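Local atomic coordinates of alpha-L-rhamnosidase (Aspergillus terreus, PDB entry 6GSZ), a protein that probably hydrolyses terminal non-reducing alpha-L-rhamnose residues from alpha-L-rhamnosides and binds calcium. Residues S59-S62 against V63-W67; L778-E782 against P783-R787; T459-P462 against Q463-E466; L468-T471 against G472-H475. All blocks are in the same frame, centred on the assembly; numbering follows the deposited sequence.

Contact 1: residues S59-S62 against V63-W67; sequences SSDS and VLVPW. With CA (calcium ion), chain I.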
loop_
_atom_site.group_PDB
_atom_site.type_symbol
_atom_site.label_atom_id
_atom_site.label_comp_id
_atom_site.label_asym_id
_atom_site.label_seq_id
_atom_site.Cartn_x
_atom_site.Cartn_y
_atom_site.Cartn_z
ATOM N N SER A 59 -21.927 -6.352 -25.095
ATOM C CA SER A 59 -21.465 -6.679 -23.756
ATOM C C SER A 59 -21.864 -5.566 -22.803
ATOM O O SER A 59 -21.685 -4.390 -23.141
ATOM C CB SER A 59 -19.965 -6.812 -23.740
ATOM O OG SER A 59 -19.492 -7.026 -22.411
ATOM N N SER A 60 -22.287 -5.948 -21.592
ATOM C CA SER A 60 -22.484 -4.965 -20.542
ATOM C C SER A 60 -21.209 -4.733 -19.731
ATOM O O SER A 60 -21.233 -3.908 -18.868
ATOM C CB SER A 60 -23.576 -5.377 -19.617
ATOM O OG SER A 60 -23.149 -6.446 -18.791
ATOM N N ASP A 61 -20.135 -5.464 -20.013
ATOM C CA ASP A 61 -18.924 -5.368 -19.161
ATOM C C ASP A 61 -18.094 -4.128 -19.512
ATOM O O ASP A 61 -17.819 -3.860 -20.692
ATOM C CB ASP A 61 -18.083 -6.620 -19.326
ATOM C CG ASP A 61 -17.096 -6.914 -18.211
ATOM O OD1 ASP A 61 -17.083 -6.218 -17.195
ATOM O OD2 ASP A 61 -16.400 -7.885 -18.329
ATOM N N SER A 62 -17.779 -3.355 -18.467
ATOM C CA SER A 62 -16.904 -2.181 -18.616
ATOM C C SER A 62 -15.607 -2.312 -17.805
ATOM O O SER A 62 -14.829 -1.348 -17.751
ATOM C CB SER A 62 -17.692 -0.920 -18.205
ATOM O OG SER A 62 -18.253 -1.060 -16.907
ATOM N N VAL A 63 -15.357 -3.504 -17.213
ATOM C CA VAL A 63 -14.207 -3.693 -16.332
ATOM C C VAL A 63 -13.456 -4.952 -16.740
ATOM O O VAL A 63 -13.994 -6.059 -16.726
ATOM C CB VAL A 63 -14.659 -3.801 -14.859
ATOM C CG1 VAL A 63 -13.459 -4.096 -13.946
ATOM C CG2 VAL A 63 -15.376 -2.545 -14.411
ATOM N N LEU A 64 -12.168 -4.749 -17.041
ATOM C CA LEU A 64 -11.245 -5.866 -17.352
ATOM C C LEU A 64 -11.779 -6.734 -18.511
ATOM O O LEU A 64 -11.719 -7.990 -18.461
ATOM C CB LEU A 64 -10.949 -6.664 -16.080
ATOM C CG LEU A 64 -10.226 -5.863 -14.982
ATOM C CD1 LEU A 64 -10.290 -6.611 -13.647
ATOM C CD2 LEU A 64 -8.768 -5.540 -15.313
ATOM N N VAL A 65 -12.183 -6.050 -19.587
ATOM C CA VAL A 65 -12.633 -6.736 -20.798
ATOM C C VAL A 65 -11.410 -7.119 -21.621
ATOM O O VAL A 65 -10.309 -6.605 -21.385
ATOM C CB VAL A 65 -13.605 -5.875 -21.629
ATOM C CG1 VAL A 65 -14.727 -5.291 -20.756
ATOM C CG2 VAL A 65 -12.895 -4.784 -22.401
ATOM N N PRO A 66 -11.518 -8.062 -22.575
ATOM C CA PRO A 66 -10.353 -8.490 -23.327
ATOM C C PRO A 66 -9.721 -7.448 -24.247
ATOM O O PRO A 66 -10.372 -6.542 -24.742
ATOM C CB PRO A 66 -10.868 -9.662 -24.169
ATOM C CG PRO A 66 -12.128 -10.109 -23.462
ATOM C CD PRO A 66 -12.724 -8.818 -22.923
ATOM N N TRP A 67 -8.383 -7.537 -24.354
ATOM C CA TRP A 67 -7.704 -6.810 -25.426
ATOM C C TRP A 67 -8.286 -7.265 -26.763
ATOM O O TRP A 67 -8.318 -8.461 -27.006
ATOM C CB TRP A 67 -6.212 -7.114 -25.342
ATOM C CG TRP A 67 -5.403 -6.471 -26.429
ATOM C CD1 TRP A 67 -4.796 -7.103 -27.491
ATOM C CD2 TRP A 67 -5.138 -5.070 -26.575
ATOM N NE1 TRP A 67 -4.178 -6.177 -28.295
ATOM C CE2 TRP A 67 -4.358 -4.931 -27.753
ATOM C CE3 TRP A 67 -5.496 -3.935 -25.846
ATOM C CZ2 TRP A 67 -3.958 -3.680 -28.207
ATOM C CZ3 TRP A 67 -5.081 -2.706 -26.297
ATOM C CH2 TRP A 67 -4.324 -2.585 -27.468
HETATM CA CA CA I . -15.458 -7.702 -16.085
HETATM O O HOH W 1 -13.861 -9.240 -17.107
HETATM O O HOH W 2 -14.034 -8.102 -14.140
HETATM O O HOH W 3 -16.800 -6.854 -14.287
HETATM O O HOH W 4 -16.822 -9.625 -15.591
#
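D61 and V63 meet round a calcium ion, an example of how a loop, here between strands 53-58 and 78-86 of the N-terminal immunoglobulin-like domain, can build a metal site from one carboxylate and one backbone carbonyl. V63 O makes the shortest metal bond, 2.3 Å to the calcium, while D61 grips it with both oxygens, OD2 at 2.4 Å from the metal. CG of D61 lies opposite its own backbone nitrogen (chi1 -159°), which sets the carboxylate on the side of its carbonyl carbon, toward V63. V63 N then donates to D61 OD1 (3.2 Å) from above the carboxylate plane, so one oxygen serves both metal and amide. V65 CG1 packs on D61 O at 3.4 Å, and L64 and V65 form a G1 bulge opposite V25 of strand 25-30. S62 bonds W27 of that strand through its backbone and turns its hydroxyl away to N839 of the C-terminal domain. Before D61 in the chain, an ST turn steadies it: D61 N donates to S59 OG (2.9 Å). Four waters complete seven-fold coordination, water 1 also donating to L64 O (2.8 Å). With one carboxylate, the protein itself probably offsets only part of the ion's charge.

Contact 2: residues L778-E782 against P783-R787; sequences LSPAE and PGWRR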
loop_
_atom_site.group_PDB
_atom_site.type_symbol
_atom_site.label_atom_id
_atom_site.label_comp_id
_atom_site.label_asym_id
_atom_site.label_seq_id
_atom_site.Cartn_x
_atom_site.Cartn_y
_atom_site.Cartn_z
ATOM N N LEU A 778 -21.594 2.085 2.895
ATOM C CA LEU A 778 -21.229 1.573 1.574
ATOM C C LEU A 778 -20.434 0.269 1.679
ATOM O O LEU A 778 -19.360 0.226 2.302
ATOM C CB LEU A 778 -20.377 2.619 0.871
ATOM C CG LEU A 778 -21.104 3.864 0.389
ATOM C CD1 LEU A 778 -20.106 4.911 -0.037
ATOM C CD2 LEU A 778 -22.017 3.514 -0.751
ATOM N N SER A 779 -20.875 -0.759 0.965
ATOM C CA SER A 779 -20.111 -2.016 0.850
ATOM C C SER A 779 -20.451 -2.649 -0.483
ATOM O O SER A 779 -21.526 -2.420 -1.045
ATOM C CB SER A 779 -20.368 -2.991 1.994
ATOM O OG SER A 779 -21.727 -3.424 1.985
ATOM N N PRO A 780 -19.574 -3.513 -1.016
ATOM C CA PRO A 780 -19.868 -4.220 -2.260
ATOM C C PRO A 780 -20.850 -5.372 -2.036
ATOM O O PRO A 780 -20.653 -6.200 -1.160
ATOM C CB PRO A 780 -18.485 -4.673 -2.745
ATOM C CG PRO A 780 -17.698 -4.864 -1.463
ATOM C CD PRO A 780 -18.208 -3.795 -0.513
ATOM N N ALA A 781 -21.889 -5.407 -2.856
ATOM C CA ALA A 781 -22.855 -6.511 -2.827
ATOM C C ALA A 781 -22.471 -7.614 -3.808
ATOM O O ALA A 781 -22.984 -8.709 -3.732
ATOM C CB ALA A 781 -24.269 -6.030 -3.080
ATOM N N GLU A 782 -21.570 -7.300 -4.746
ATOM C CA GLU A 782 -20.969 -8.240 -5.672
ATOM C C GLU A 782 -19.491 -7.870 -5.690
ATOM O O GLU A 782 -19.170 -6.672 -5.650
ATOM C CB GLU A 782 -21.539 -8.085 -7.088
ATOM C CG GLU A 782 -20.968 -8.989 -8.133
ATOM C CD GLU A 782 -21.579 -8.714 -9.499
ATOM O OE1 GLU A 782 -22.699 -9.176 -9.719
ATOM O OE2 GLU A 782 -20.974 -7.975 -10.314
ATOM N N PRO A 783 -18.577 -8.853 -5.759
ATOM C CA PRO A 783 -17.151 -8.517 -5.834
ATOM C C PRO A 783 -16.884 -7.519 -6.962
ATOM O O PRO A 783 -17.267 -7.766 -8.075
ATOM C CB PRO A 783 -16.476 -9.882 -6.103
ATOM C CG PRO A 783 -17.409 -10.869 -5.485
ATOM C CD PRO A 783 -18.798 -10.303 -5.680
ATOM N N GLY A 784 -16.190 -6.410 -6.637
ATOM C CA GLY A 784 -15.906 -5.409 -7.624
ATOM C C GLY A 784 -16.875 -4.236 -7.712
ATOM O O GLY A 784 -16.703 -3.384 -8.592
ATOM N N TRP A 785 -17.935 -4.231 -6.882
ATOM C CA TRP A 785 -18.829 -3.081 -6.698
ATOM C C TRP A 785 -19.794 -2.836 -7.869
ATOM O O TRP A 785 -20.399 -1.768 -7.890
ATOM C CB TRP A 785 -18.056 -1.809 -6.374
ATOM C CG TRP A 785 -17.344 -1.792 -5.052
ATOM C CD1 TRP A 785 -16.090 -2.258 -4.767
ATOM C CD2 TRP A 785 -17.784 -1.138 -3.859
ATOM N NE1 TRP A 785 -15.773 -2.007 -3.469
ATOM C CE2 TRP A 785 -16.776 -1.292 -2.885
ATOM C CE3 TRP A 785 -18.918 -0.393 -3.526
ATOM C CZ2 TRP A 785 -16.877 -0.768 -1.608
ATOM C CZ3 TRP A 785 -19.029 0.123 -2.263
ATOM C CH2 TRP A 785 -18.008 -0.037 -1.326
ATOM N N ARG A 786 -20.039 -3.818 -8.740
ATOM C CA ARG A 786 -21.062 -3.600 -9.764
ATOM C C ARG A 786 -22.464 -3.638 -9.143
ATOM O O ARG A 786 -23.441 -3.107 -9.734
ATOM C CB ARG A 786 -20.961 -4.690 -10.832
ATOM C CG ARG A 786 -21.745 -4.428 -12.110
ATOM C CD ARG A 786 -21.726 -5.678 -12.999
ATOM N NE ARG A 786 -22.466 -6.788 -12.372
ATOM C CZ ARG A 786 -23.738 -7.116 -12.592
ATOM N NH1 ARG A 786 -24.427 -6.476 -13.533
ATOM N NH2 ARG A 786 -24.279 -8.042 -11.813
ATOM N N ARG A 787 -22.562 -4.256 -7.957
ATOM C CA ARG A 787 -23.757 -4.169 -7.140
ATOM C C ARG A 787 -23.307 -3.659 -5.773
ATOM O O ARG A 787 -22.204 -4.046 -5.310
ATOM C CB ARG A 787 -24.428 -5.541 -6.951
ATOM C CG ARG A 787 -24.940 -6.163 -8.233
ATOM C CD ARG A 787 -26.173 -5.355 -8.610
ATOM N NE ARG A 787 -26.855 -5.804 -9.826
ATOM C CZ ARG A 787 -26.630 -5.302 -11.030
ATOM N NH1 ARG A 787 -25.669 -4.401 -11.180
ATOM N NH2 ARG A 787 -27.343 -5.732 -12.064
HETATM O O HOH W 5 -18.734 -6.410 -9.666
#
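L778 opens the contact by bringing its CB and carbonyl carbon near W785 CH2, at an oblique approach to the indole. One residue on, the backbone of S779 passes over a face of that ring, its C lying 3.6 Å from W785 CZ3. P780 covers the same face more fully: in a CH-pi contact its CB stands 3.7 Å from the centroid of the W785 five-membered ring, only 5° off the normal, while CD reaches over the six-membered ring. At A781 the backbone takes over, its N donating to R787 O (2.8 Å), a carbonyl that E782 N also approaches in a weak bond. CB of R787 packs on CB of both A781 and E782. E782 does two jobs. Its carbonyl accepts W785 N at 3.0 Å and closes a type II turn, with G784 at the third position. Its side chain, fully extended as far as CD, presents a carboxylate nearly coplanar with the R786 guanidinium (20°). The salt bridge is side-on, with R786 NE 2.8 Å from E782 OE2 and R786 NH2 2.9 Å from E782 OE1, each oxygen using its syn lone pair; R786 NH2 also lies over the centre of the R787 guanidinium. Water 5 links E782 OE2 to P783 O and R786 N. The whole is the connection of a beta-hairpin formed by strands 778-780 and 787-790: R786 bonds through its backbone to R841 of strand 841-845, the W785 ring meets F805 on strand 800-807, and P783 rests on helix 530-542.

Contact 3: residues T459-P462 against Q463-E466; sequences TDCP and QRDE. With BGC (beta-D-glucopyranose), chain B.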
loop_
_atom_site.group_PDB
_atom_site.type_symbol
_atom_site.label_atom_id
_atom_site.label_comp_id
_atom_site.label_asym_id
_atom_site.label_seq_id
_atom_site.Cartn_x
_atom_site.Cartn_y
_atom_site.Cartn_z
ATOM N N THR A 459 4.023 -1.989 4.671
ATOM C CA THR A 459 4.922 -2.079 5.819
ATOM C C THR A 459 4.159 -2.016 7.147
ATOM O O THR A 459 3.083 -1.431 7.227
ATOM C CB THR A 459 5.998 -0.985 5.848
ATOM O OG1 THR A 459 5.414 0.312 5.838
ATOM C CG2 THR A 459 6.954 -1.050 4.681
ATOM N N ASP A 460 4.718 -2.659 8.180
ATOM C CA ASP A 460 4.216 -2.507 9.505
ATOM C C ASP A 460 4.360 -1.070 10.014
ATOM O O ASP A 460 3.471 -0.517 10.651
ATOM C CB ASP A 460 4.876 -3.449 10.506
ATOM C CG ASP A 460 6.390 -3.299 10.680
ATOM O OD1 ASP A 460 7.107 -3.062 9.677
ATOM O OD2 ASP A 460 6.818 -3.439 11.856
ATOM N N CYS A 461 5.549 -0.487 9.779
ATOM C CA CYS A 461 5.819 0.869 10.222
ATOM C C CYS A 461 6.903 1.488 9.340
ATOM O O CYS A 461 7.531 0.779 8.580
ATOM C CB CYS A 461 6.242 0.927 11.691
ATOM S SG CYS A 461 7.714 -0.050 12.093
ATOM N N PRO A 462 7.029 2.821 9.343
ATOM C CA PRO A 462 7.954 3.516 8.459
ATOM C C PRO A 462 9.146 4.189 9.127
ATOM O O PRO A 462 9.892 4.814 8.410
ATOM C CB PRO A 462 7.016 4.642 7.955
ATOM C CG PRO A 462 6.222 5.029 9.185
ATOM C CD PRO A 462 6.087 3.748 9.988
ATOM N N GLN A 463 9.318 4.027 10.430
ATOM C CA GLN A 463 10.274 4.898 11.166
ATOM C C GLN A 463 11.438 4.136 11.790
ATOM O O GLN A 463 12.570 4.627 11.672
ATOM C CB GLN A 463 9.501 5.752 12.179
ATOM C CG GLN A 463 9.094 5.080 13.486
ATOM C CD GLN A 463 8.096 3.958 13.339
ATOM O OE1 GLN A 463 8.452 2.844 12.969
ATOM N NE2 GLN A 463 6.828 4.221 13.640
ATOM N N ARG A 464 11.206 3.022 12.453
ATOM C CA ARG A 464 12.229 2.313 13.184
ATOM C C ARG A 464 12.969 1.344 12.250
ATOM O O ARG A 464 12.839 1.385 11.035
ATOM C CB ARG A 464 11.648 1.630 14.430
ATOM C CG ARG A 464 10.722 0.449 14.156
ATOM C CD ARG A 464 10.066 -0.021 15.435
ATOM N NE ARG A 464 9.178 -1.144 15.220
ATOM C CZ ARG A 464 8.034 -1.357 15.871
ATOM N NH1 ARG A 464 7.739 -0.597 16.912
ATOM N NH2 ARG A 464 7.217 -2.324 15.448
ATOM N N ASP A 465 13.801 0.506 12.872
ATOM C CA ASP A 465 14.620 -0.494 12.188
ATOM C C ASP A 465 13.801 -1.732 11.852
ATOM O O ASP A 465 14.102 -2.797 12.269
ATOM C CB ASP A 465 15.851 -0.837 13.023
ATOM C CG ASP A 465 15.558 -1.328 14.429
ATOM O OD1 ASP A 465 14.374 -1.247 14.854
ATOM O OD2 ASP A 465 16.477 -1.786 15.084
ATOM N N GLU A 466 12.733 -1.513 11.106
ATOM C CA GLU A 466 11.815 -2.606 10.721
ATOM C C GLU A 466 11.321 -2.288 9.311
ATOM O O GLU A 466 12.034 -2.487 8.377
ATOM C CB GLU A 466 10.759 -2.796 11.823
ATOM C CG GLU A 466 9.984 -4.099 11.723
ATOM C CD GLU A 466 9.389 -4.580 13.028
ATOM O OE1 GLU A 466 9.464 -3.842 14.016
ATOM O OE2 GLU A 466 8.865 -5.695 13.053
HETATM C C2 BGC B . 4.051 -6.083 13.310
HETATM C C3 BGC B . 3.436 -7.339 13.860
HETATM C C4 BGC B . 4.378 -8.402 14.378
HETATM C C5 BGC B . 5.287 -7.692 15.258
HETATM C C6 BGC B . 6.202 -8.761 15.823
HETATM C C1 BGC B . 5.104 -5.563 14.274
HETATM O O1 BGC B . 5.569 -4.315 13.799
HETATM O O2 BGC B . 3.144 -5.010 13.405
HETATM O O3 BGC B . 2.856 -7.963 12.842
HETATM O O4 BGC B . 3.788 -9.546 15.039
HETATM O O5 BGC B . 6.027 -6.587 14.646
HETATM O O6 BGC B . 7.222 -8.114 16.590
#
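D460 and E466 bring their carboxylates together beside R464, a charged cluster that illustrates how part of a sugar pocket can be built from residues close in sequence. Among the ionic contacts, R464 NE bonds E466 OE1 at 3.0 Å, on the anti side of the carboxylate, and the link from R464 NH2 to D460 OD2 is long. The two acids approach at about a right angle, their planes 62° apart, with D460 OD2 3.3 Å from E466 OE2. Each end has further support: R464 NH1 forms a salt bridge with E740, E466 OE1 another with R371, and E466 OE2 accepts from W470 NE1. Toward the glucose, the anomeric hydroxyl O1 donates a very short bond of 2.5 Å to D460 OD2. That same O1 lies at the guanidinium edge, in its plane, 3.1 Å from R464 NH2. Contacts of sulfur and amide make up the remainder. C461 SG sits 3.6 Å from R464 NE, and the Q463 chain, bent at its second torsion (-65°), folds back until OE1 accepts R464 N at 2.8 Å in the carbonyl plane. In the six-hairpin glycosidase domain, an (alpha/alpha)6 barrel in this family, the segments belong to the loop joining helix 437-453 to helix 471-484; T459 OG1 bonds N453 at the end of the first helix, while Q463 NE2 reaches across to E358 on strand 351-361.

Contact 4: residues L468-T471 against G472-H475; sequences LGWT and GDIH. With BGC (beta-D-glucopyranose), chain B.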
loop_
_atom_site.group_PDB
_atom_site.type_symbol
_atom_site.label_atom_id
_atom_site.label_comp_id
_atom_site.label_asym_id
_atom_site.label_seq_id
_atom_site.Cartn_x
_atom_site.Cartn_y
_atom_site.Cartn_z
ATOM N N LEU A 468 8.920 -3.783 7.475
ATOM C CA LEU A 468 8.886 -5.047 6.761
ATOM C C LEU A 468 7.444 -5.349 6.338
ATOM O O LEU A 468 6.460 -4.800 6.924
ATOM C CB LEU A 468 9.378 -6.172 7.682
ATOM C CG LEU A 468 10.740 -5.926 8.330
ATOM C CD1 LEU A 468 11.085 -7.040 9.295
ATOM C CD2 LEU A 468 11.855 -5.742 7.279
ATOM N N GLY A 469 7.336 -6.237 5.354
ATOM C CA GLY A 469 5.999 -6.581 4.827
ATOM C C GLY A 469 5.245 -7.581 5.691
ATOM O O GLY A 469 5.051 -8.731 5.295
ATOM N N TRP A 470 4.931 -7.149 6.915
ATOM C CA TRP A 470 4.278 -8.037 7.886
ATOM C C TRP A 470 2.888 -8.502 7.398
ATOM O O TRP A 470 1.992 -7.713 7.075
ATOM C CB TRP A 470 4.203 -7.360 9.241
ATOM C CG TRP A 470 5.478 -7.472 10.031
ATOM C CD1 TRP A 470 6.460 -6.535 10.167
ATOM C CD2 TRP A 470 5.869 -8.588 10.836
ATOM N NE1 TRP A 470 7.430 -7.004 11.007
ATOM C CE2 TRP A 470 7.111 -8.269 11.420
ATOM C CE3 TRP A 470 5.288 -9.818 11.103
ATOM C CZ2 TRP A 470 7.760 -9.150 12.275
ATOM C CZ3 TRP A 470 5.923 -10.696 11.944
ATOM C CH2 TRP A 470 7.168 -10.363 12.511
ATOM N N THR A 471 2.757 -9.818 7.325
ATOM C CA THR A 471 1.589 -10.458 6.706
ATOM C C THR A 471 0.292 -10.236 7.494
ATOM O O THR A 471 -0.750 -9.974 6.923
ATOM C CB THR A 471 1.928 -11.931 6.464
ATOM O OG1 THR A 471 2.403 -12.554 7.666
ATOM C CG2 THR A 471 2.943 -12.068 5.358
ATOM N N GLY A 472 0.341 -10.384 8.819
ATOM C CA GLY A 472 -0.874 -10.271 9.586
ATOM C C GLY A 472 -1.452 -8.866 9.509
ATOM O O GLY A 472 -2.682 -8.672 9.436
ATOM N N ASP A 473 -0.606 -7.832 9.526
ATOM C CA ASP A 473 -1.065 -6.465 9.563
ATOM C C ASP A 473 -1.882 -6.150 8.292
ATOM O O ASP A 473 -2.936 -5.518 8.375
ATOM C CB ASP A 473 0.101 -5.476 9.699
ATOM C CG ASP A 473 1.013 -5.684 10.893
ATOM O OD1 ASP A 473 1.415 -6.854 11.119
ATOM O OD2 ASP A 473 1.279 -4.682 11.601
ATOM N N ILE A 474 -1.380 -6.565 7.122
ATOM C CA ILE A 474 -2.093 -6.285 5.891
ATOM C C ILE A 474 -3.352 -7.148 5.783
ATOM O O ILE A 474 -4.336 -6.707 5.219
ATOM C CB ILE A 474 -1.176 -6.310 4.651
ATOM C CG1 ILE A 474 -1.916 -5.856 3.400
ATOM C CG2 ILE A 474 -0.526 -7.651 4.452
ATOM C CD1 ILE A 474 -2.492 -4.440 3.486
ATOM N N HIS A 475 -3.321 -8.348 6.345
ATOM C CA HIS A 475 -4.537 -9.154 6.405
ATOM C C HIS A 475 -5.632 -8.355 7.130
ATOM O O HIS A 475 -6.772 -8.233 6.647
ATOM C CB HIS A 475 -4.247 -10.519 7.038
ATOM C CG HIS A 475 -5.389 -11.487 7.028
ATOM N ND1 HIS A 475 -5.280 -12.709 7.682
ATOM C CD2 HIS A 475 -6.654 -11.413 6.562
ATOM C CE1 HIS A 475 -6.443 -13.366 7.572
ATOM N NE2 HIS A 475 -7.284 -12.595 6.880
HETATM C C2 BGC B . 4.051 -6.083 13.310
HETATM C C3 BGC B . 3.436 -7.339 13.860
HETATM C C4 BGC B . 4.378 -8.402 14.378
HETATM C C5 BGC B . 5.287 -7.692 15.258
HETATM C C6 BGC B . 6.202 -8.761 15.823
HETATM C C1 BGC B . 5.104 -5.563 14.274
HETATM O O1 BGC B . 5.569 -4.315 13.799
HETATM O O2 BGC B . 3.144 -5.010 13.405
HETATM O O3 BGC B . 2.856 -7.963 12.842
HETATM O O4 BGC B . 3.788 -9.546 15.039
HETATM O O5 BGC B . 6.027 -6.587 14.646
HETATM O O6 BGC B . 7.222 -8.114 16.590
#
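W470 and D473 meet at the start of helix 471-484, where W470 holds the N-cap position in the six-hairpin glycosidase domain, a clear case of a helix beginning that doubles as a sugar-binding wall. The close-packed part is the first helical turn. H475 N donates to T471 O at 3.1 Å, I474 CG2 presses on the same oxygen (3.4 Å), and T471 OG1 is held by Y511 O outside the turn. D473 OD1 also comes to 3.4 Å from W470 CB, wedging the carboxylate beside the root of the indole. The looser side is that of H475: its imidazole leads away to I526 O, and of its side chain CB stays near T471 O. A second close contact faces the glucose. The indole, which meets W527 and stands edge-to-face with W578, stacks one face on the sugar, whose C4 lies 3.6 Å above the plane of the W470 ring, shifted toward the rim. Because CG of D473 lies opposite its carbonyl carbon (chi1 -56°), the carboxylate is brought back along the helix start and faces the sugar. It takes two adjacent hydroxyls, one per oxygen: glucose O3 donates to D473 OD1 at 2.5 Å and glucose O2 to D473 OD2 at 2.6 Å.

Along the chain the order is contact 1, contact 3, contact 4, contact 2, and in space they form two pairs. Contacts 3 and 4, with centres about 12 Å apart, share the six-hairpin glycosidase domain, touch each other and line one glucose-binding pocket; D460 OD1 lies 2.9 Å from L468 N, a probable hydrogen bond joining them. Contacts 1 and 2 have centres about 17 Å apart and nearest atoms about 5 Å apart, which brings the N-terminal immunoglobulin-like and C-terminal domains close together here, without the two contacts touching. The centres of contacts 1 and 3 are about 40 Å apart, so this calcium site is remote from the sugar pocket.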